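Local coordinates for protein EF0056 (Enterococcus faecalis, PDB 6ORI) that is an enterococcal surface protein of unknown molecular function, with immunoglobulin-like beta-sandwich architecture, that binds calcium and is probably involved in biofilm formation, at residues Q210-E222 / I389-Q401. Numbering follows the deposited sequence.
With CA (calcium ion), chain B.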
loop_
_atom_site.group_PDB
_atom_site.type_symbol
_atom_site.label_atom_id
_atom_site.label_comp_id
_atom_site.label_asym_id
_atom_site.label_seq_id
_atom_site.Cartn_x
_atom_site.Cartn_y
_atom_site.Cartn_z
ATOM N N GLN A 210 -12.444 9.501 10.012
ATOM C CA GLN A 210 -13.093 8.901 8.854
ATOM C C GLN A 210 -12.239 7.893 8.093
ATOM O O GLN A 210 -12.775 7.007 7.406
ATOM C CB GLN A 210 -13.601 9.993 7.912
ATOM C CG GLN A 210 -14.695 10.830 8.534
ATOM C CD GLN A 210 -15.861 9.989 8.951
ATOM O OE1 GLN A 210 -16.440 9.270 8.136
ATOM N NE2 GLN A 210 -16.178 10.015 10.239
ATOM N N PHE A 211 -10.923 8.009 8.223
ATOM C CA PHE A 211 -10.007 7.086 7.559
ATOM C C PHE A 211 -9.196 6.314 8.567
ATOM O O PHE A 211 -8.820 6.842 9.618
ATOM C CB PHE A 211 -9.118 7.843 6.585
ATOM C CG PHE A 211 -9.891 8.392 5.444
ATOM C CD1 PHE A 211 -10.240 7.585 4.395
ATOM C CD2 PHE A 211 -10.314 9.708 5.432
ATOM C CE1 PHE A 211 -10.980 8.069 3.341
ATOM C CE2 PHE A 211 -11.060 10.181 4.397
ATOM C CZ PHE A 211 -11.403 9.358 3.349
ATOM N N LYS A 212 -8.947 5.048 8.247
ATOM C CA LYS A 212 -8.175 4.159 9.076
ATOM C C LYS A 212 -6.727 4.027 8.630
ATOM O O LYS A 212 -5.836 3.864 9.449
ATOM C CB LYS A 212 -8.863 2.798 9.092
ATOM C CG LYS A 212 -8.311 1.872 10.161
ATOM C CD LYS A 212 -8.838 0.464 10.075
ATOM C CE LYS A 212 -10.313 0.383 10.346
ATOM N NZ LYS A 212 -10.730 0.835 11.705
ATOM N N HIS A 213 -6.479 4.100 7.325
ATOM C CA HIS A 213 -5.160 3.829 6.793
ATOM C C HIS A 213 -5.037 4.359 5.372
ATOM O O HIS A 213 -6.013 4.444 4.636
ATOM C CB HIS A 213 -4.927 2.309 6.811
ATOM C CG HIS A 213 -3.529 1.877 6.504
ATOM N ND1 HIS A 213 -2.466 2.109 7.350
ATOM C CD2 HIS A 213 -3.026 1.201 5.448
ATOM C CE1 HIS A 213 -1.369 1.593 6.823
ATOM N NE2 HIS A 213 -1.686 1.024 5.679
ATOM N N GLY A 214 -3.818 4.734 5.007
ATOM C CA GLY A 214 -3.458 5.089 3.659
ATOM C C GLY A 214 -2.237 4.286 3.255
ATOM O O GLY A 214 -1.351 4.019 4.070
ATOM N N SER A 215 -2.195 3.905 1.990
ATOM C CA SER A 215 -1.082 3.164 1.453
ATOM C C SER A 215 -0.815 3.629 0.044
ATOM O O SER A 215 -1.683 4.185 -0.615
ATOM C CB SER A 215 -1.358 1.660 1.489
ATOM O OG SER A 215 -2.572 1.346 0.829
ATOM N N VAL A 216 0.414 3.422 -0.405
ATOM C CA VAL A 216 0.787 3.658 -1.793
ATOM C C VAL A 216 1.487 2.423 -2.349
ATOM O O VAL A 216 2.552 2.043 -1.848
ATOM C CB VAL A 216 1.691 4.890 -1.905
ATOM C CG1 VAL A 216 2.236 5.029 -3.313
ATOM C CG2 VAL A 216 0.923 6.142 -1.548
ATOM N N ASN A 217 0.877 1.815 -3.364
ATOM C CA ASN A 217 1.457 0.695 -4.122
ATOM C C ASN A 217 1.996 1.293 -5.407
ATOM O O ASN A 217 1.463 2.294 -5.909
ATOM C CB ASN A 217 0.388 -0.348 -4.480
ATOM C CG ASN A 217 0.703 -1.797 -3.994
ATOM O OD1 ASN A 217 1.216 -2.035 -2.909
ATOM N ND2 ASN A 217 0.367 -2.767 -4.832
ATOM N N THR A 218 3.064 0.724 -5.925
ATOM C CA THR A 218 3.698 1.200 -7.137
ATOM C C THR A 218 3.840 0.046 -8.104
ATOM O O THR A 218 3.914 -1.124 -7.706
ATOM C CB THR A 218 5.092 1.784 -6.869
ATOM O OG1 THR A 218 5.991 0.723 -6.541
ATOM C CG2 THR A 218 5.079 2.820 -5.748
ATOM N N LYS A 219 3.854 0.370 -9.377
ATOM C CA LYS A 219 4.036 -0.622 -10.416
ATOM C C LYS A 219 4.628 0.053 -11.634
ATOM O O LYS A 219 4.274 1.189 -11.943
ATOM C CB LYS A 219 2.688 -1.231 -10.806
ATOM C CG LYS A 219 2.787 -2.325 -11.837
ATOM C CD LYS A 219 1.437 -2.791 -12.323
ATOM C CE LYS A 219 1.625 -3.867 -13.379
ATOM N NZ LYS A 219 0.329 -4.366 -13.930
ATOM N N TYR A 220 5.574 -0.593 -12.283
ATOM C CA TYR A 220 5.951 -0.188 -13.633
ATOM C C TYR A 220 4.980 -0.807 -14.630
ATOM O O TYR A 220 4.861 -2.033 -14.713
ATOM C CB TYR A 220 7.365 -0.639 -13.968
ATOM C CG TYR A 220 7.648 -0.449 -15.432
ATOM C CD1 TYR A 220 7.987 0.799 -15.927
ATOM C CD2 TYR A 220 7.536 -1.512 -16.325
ATOM C CE1 TYR A 220 8.240 0.984 -17.279
ATOM C CE2 TYR A 220 7.781 -1.340 -17.672
ATOM C CZ TYR A 220 8.129 -0.091 -18.142
ATOM O OH TYR A 220 8.365 0.077 -19.486
ATOM N N GLU A 221 4.273 0.024 -15.392
ATOM C CA GLU A 221 3.352 -0.451 -16.417
ATOM C C GLU A 221 4.006 -0.280 -17.788
ATOM O O GLU A 221 4.721 0.700 -18.042
ATOM C CB GLU A 221 1.997 0.285 -16.397
ATOM C CG GLU A 221 0.934 -0.255 -15.422
ATOM C CD GLU A 221 0.354 -1.623 -15.806
ATOM O OE1 GLU A 221 0.887 -2.262 -16.748
ATOM O OE2 GLU A 221 -0.626 -2.059 -15.157
ATOM N N GLU A 222 3.746 -1.248 -18.654
ATOM C CA GLU A 222 4.289 -1.256 -20.008
ATOM C C GLU A 222 3.834 -0.044 -20.815
ATOM O O GLU A 222 2.794 0.564 -20.557
ATOM C CB GLU A 222 3.892 -2.569 -20.720
ATOM C CG GLU A 222 2.426 -2.937 -20.557
ATOM C CD GLU A 222 2.073 -4.301 -21.128
ATOM O OE1 GLU A 222 2.912 -4.860 -21.868
ATOM O OE2 GLU A 222 0.955 -4.803 -20.829
ATOM N N ILE A 389 -5.391 15.138 6.159
ATOM C CA ILE A 389 -6.553 14.419 6.663
ATOM C C ILE A 389 -6.036 13.155 7.336
ATOM O O ILE A 389 -5.328 12.361 6.737
ATOM C CB ILE A 389 -7.549 14.076 5.545
ATOM C CG1 ILE A 389 -7.986 15.340 4.808
ATOM C CG2 ILE A 389 -8.759 13.321 6.105
ATOM C CD1 ILE A 389 -8.558 16.448 5.699
ATOM N N GLN A 390 -6.345 12.998 8.617
ATOM C CA GLN A 390 -5.706 11.953 9.399
ATOM C C GLN A 390 -5.886 10.553 8.814
ATOM O O GLN A 390 -6.966 10.185 8.359
ATOM C CB GLN A 390 -6.239 12.003 10.826
ATOM C CG GLN A 390 -5.479 11.141 11.815
ATOM C CD GLN A 390 -5.698 11.538 13.271
ATOM O OE1 GLN A 390 -4.755 11.945 13.958
ATOM N NE2 GLN A 390 -6.919 11.449 13.735
ATOM N N ASN A 391 -4.775 9.819 8.774
ATOM C CA ASN A 391 -4.720 8.433 8.322
ATOM C C ASN A 391 -4.901 8.310 6.809
ATOM O O ASN A 391 -5.268 7.247 6.329
ATOM C CB ASN A 391 -5.685 7.525 9.103
ATOM C CG ASN A 391 -5.186 7.235 10.494
ATOM O OD1 ASN A 391 -3.997 7.098 10.708
ATOM N ND2 ASN A 391 -6.095 7.157 11.443
ATOM N N THR A 392 -4.654 9.379 6.046
ATOM C CA THR A 392 -4.689 9.297 4.582
ATOM C C THR A 392 -3.314 9.326 3.956
ATOM O O THR A 392 -3.209 9.198 2.751
ATOM C CB THR A 392 -5.547 10.394 3.930
ATOM O OG1 THR A 392 -4.930 11.694 4.033
ATOM C CG2 THR A 392 -6.954 10.403 4.499
ATOM N N TYR A 393 -2.269 9.486 4.756
ATOM C CA TYR A 393 -0.919 9.501 4.219
ATOM C C TYR A 393 -0.440 8.077 3.965
ATOM O O TYR A 393 -0.512 7.210 4.860
ATOM C CB TYR A 393 0.051 10.235 5.161
ATOM C CG TYR A 393 1.495 10.145 4.759
ATOM C CD1 TYR A 393 2.063 11.094 3.927
ATOM C CD2 TYR A 393 2.283 9.085 5.199
ATOM C CE1 TYR A 393 3.430 11.000 3.568
ATOM C CE2 TYR A 393 3.608 8.987 4.848
ATOM C CZ TYR A 393 4.163 9.930 4.026
ATOM O OH TYR A 393 5.505 9.800 3.683
ATOM N N GLY A 394 0.056 7.836 2.766
ATOM C CA GLY A 394 0.716 6.592 2.449
ATOM C C GLY A 394 2.066 6.869 1.825
ATOM O O GLY A 394 2.283 7.903 1.184
ATOM N N THR A 395 2.980 5.938 2.017
ATOM C CA THR A 395 4.271 6.018 1.360
ATOM C C THR A 395 4.607 4.668 0.806
ATOM O O THR A 395 4.262 3.640 1.392
ATOM C CB THR A 395 5.380 6.535 2.294
ATOM O OG1 THR A 395 6.605 6.667 1.574
ATOM C CG2 THR A 395 5.597 5.608 3.485
ATOM N N GLY A 396 5.262 4.667 -0.342
ATOM C CA GLY A 396 5.590 3.431 -1.009
ATOM C C GLY A 396 6.929 3.580 -1.682
ATOM O O GLY A 396 7.530 4.639 -1.665
ATOM N N TYR A 397 7.403 2.478 -2.241
ATOM C CA TYR A 397 8.726 2.467 -2.819
ATOM C C TYR A 397 8.707 1.705 -4.137
ATOM O O TYR A 397 7.788 0.920 -4.434
ATOM C CB TYR A 397 9.762 1.884 -1.839
ATOM C CG TYR A 397 9.794 0.389 -1.780
ATOM C CD1 TYR A 397 8.772 -0.336 -1.158
ATOM C CD2 TYR A 397 10.819 -0.304 -2.379
ATOM C CE1 TYR A 397 8.796 -1.704 -1.125
ATOM C CE2 TYR A 397 10.843 -1.685 -2.353
ATOM C CZ TYR A 397 9.818 -2.367 -1.732
ATOM O OH TYR A 397 9.843 -3.741 -1.724
ATOM N N TYR A 398 9.743 1.961 -4.930
ATOM C CA TYR A 398 10.035 1.147 -6.103
ATOM C C TYR A 398 11.494 0.720 -5.993
ATOM O O TYR A 398 12.388 1.555 -5.851
ATOM C CB TYR A 398 9.778 1.897 -7.413
ATOM C CG TYR A 398 9.740 0.955 -8.573
ATOM C CD1 TYR A 398 10.895 0.612 -9.262
ATOM C CD2 TYR A 398 8.564 0.364 -8.939
ATOM C CE1 TYR A 398 10.847 -0.295 -10.303
ATOM C CE2 TYR A 398 8.506 -0.514 -9.976
ATOM C CZ TYR A 398 9.642 -0.850 -10.640
ATOM O OH TYR A 398 9.560 -1.758 -11.674
ATOM N N TYR A 399 11.721 -0.593 -6.017
ATOM C CA TYR A 399 13.035 -1.183 -5.759
ATOM C C TYR A 399 14.045 -0.869 -6.843
ATOM O O TYR A 399 13.723 -0.929 -8.031
ATOM C CB TYR A 399 12.907 -2.695 -5.667
ATOM C CG TYR A 399 14.231 -3.449 -5.591
ATOM C CD1 TYR A 399 15.052 -3.353 -4.470
ATOM C CD2 TYR A 399 14.625 -4.295 -6.620
ATOM C CE1 TYR A 399 16.254 -4.045 -4.397
ATOM C CE2 TYR A 399 15.819 -5.003 -6.552
ATOM C CZ TYR A 399 16.628 -4.876 -5.443
ATOM O OH TYR A 399 17.816 -5.584 -5.385
ATOM N N LEU A 400 15.267 -0.547 -6.413
ATOM C CA LEU A 400 16.423 -0.353 -7.301
ATOM C C LEU A 400 17.585 -1.215 -6.815
ATOM O O LEU A 400 18.006 -1.100 -5.662
ATOM C CB LEU A 400 16.858 1.107 -7.294
ATOM C CG LEU A 400 17.028 1.746 -8.667
ATOM C CD1 LEU A 400 15.732 1.633 -9.492
ATOM C CD2 LEU A 400 17.456 3.198 -8.484
ATOM N N GLN A 401 18.118 -2.064 -7.690
ATOM C CA GLN A 401 19.192 -2.984 -7.296
ATOM C C GLN A 401 20.471 -2.234 -6.957
ATOM O O GLN A 401 20.935 -1.411 -7.740
ATOM C CB GLN A 401 19.457 -4.002 -8.407
ATOM C CG GLN A 401 18.280 -4.935 -8.662
ATOM C CD GLN A 401 18.492 -5.866 -9.841
ATOM O OE1 GLN A 401 19.627 -6.159 -10.225
ATOM N NE2 GLN A 401 17.393 -6.334 -10.425
HETATM CA CA CA B . 18.240 -0.249 -3.592
HETATM O O HOH W 1 -9.631 10.507 9.009
HETATM O O HOH W 2 -8.393 8.570 11.503
HETATM O O HOH W 3 1.693 3.884 4.069
HETATM O O HOH W 4 5.125 0.600 -2.027
HETATM O O HOH W 5 2.126 1.829 1.359
HETATM O O HOH W 6 6.782 -3.130 -11.487
#
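T218 and Y398 meet where strands 211-221 and 394-398 run side by side, 22° from parallel. From CB, 3.7 Å from Y397 O, the T218 side chain forks. Its OG1 donates a hydrogen bond to Y397 O at 2.8 Å, from above the carbonyl plane. The chi1 of 71° sets OG1 between the backbone N and the carbonyl carbon, within reach of that oxygen. OG1 also lies at the edge of the Y398 ring. The other branch, CG2, packs on the same carbonyl, 3.6 Å from Y397 O. The Y398 ring reaches on to Y220, and its OH comes within 3.4 Å of Y220 CB. Water 6 accepts from both Y398 OH and Y220 N.

No direct backbone hydrogen bonds join the two strands. Waters stand in: water 5 links V216 N to T395 O, water 4 links V216 O to Y397 N, and water 3 links G214 O to T395 N. The backbones come close at glycines, with S215 CA 4.0 Å from G394 CA. V216 CG2 rests 3.5 Å from G394 O.

At the other end, the type II turn from I389 to T392 packs on F211. T392 CG2 lies 3.6 Å from F211 CD2, and I389 CG2 touches the same ring atom. T392 OG1 and T392 N both bond to I389 O, which fixes the turn. N391 ND2 donates to F211 O at 3.3 Å.

The contact joins the edges of two antiparallel sheets. Strand 211-221 pairs with 239-248 on its far side, with a classic beta bulge at K212 and H213 opposite T247. Strand 394-398 pairs with 375-382, and just beyond it L400 O binds the calcium ion, together with S162, D163, G372, D374 and D402.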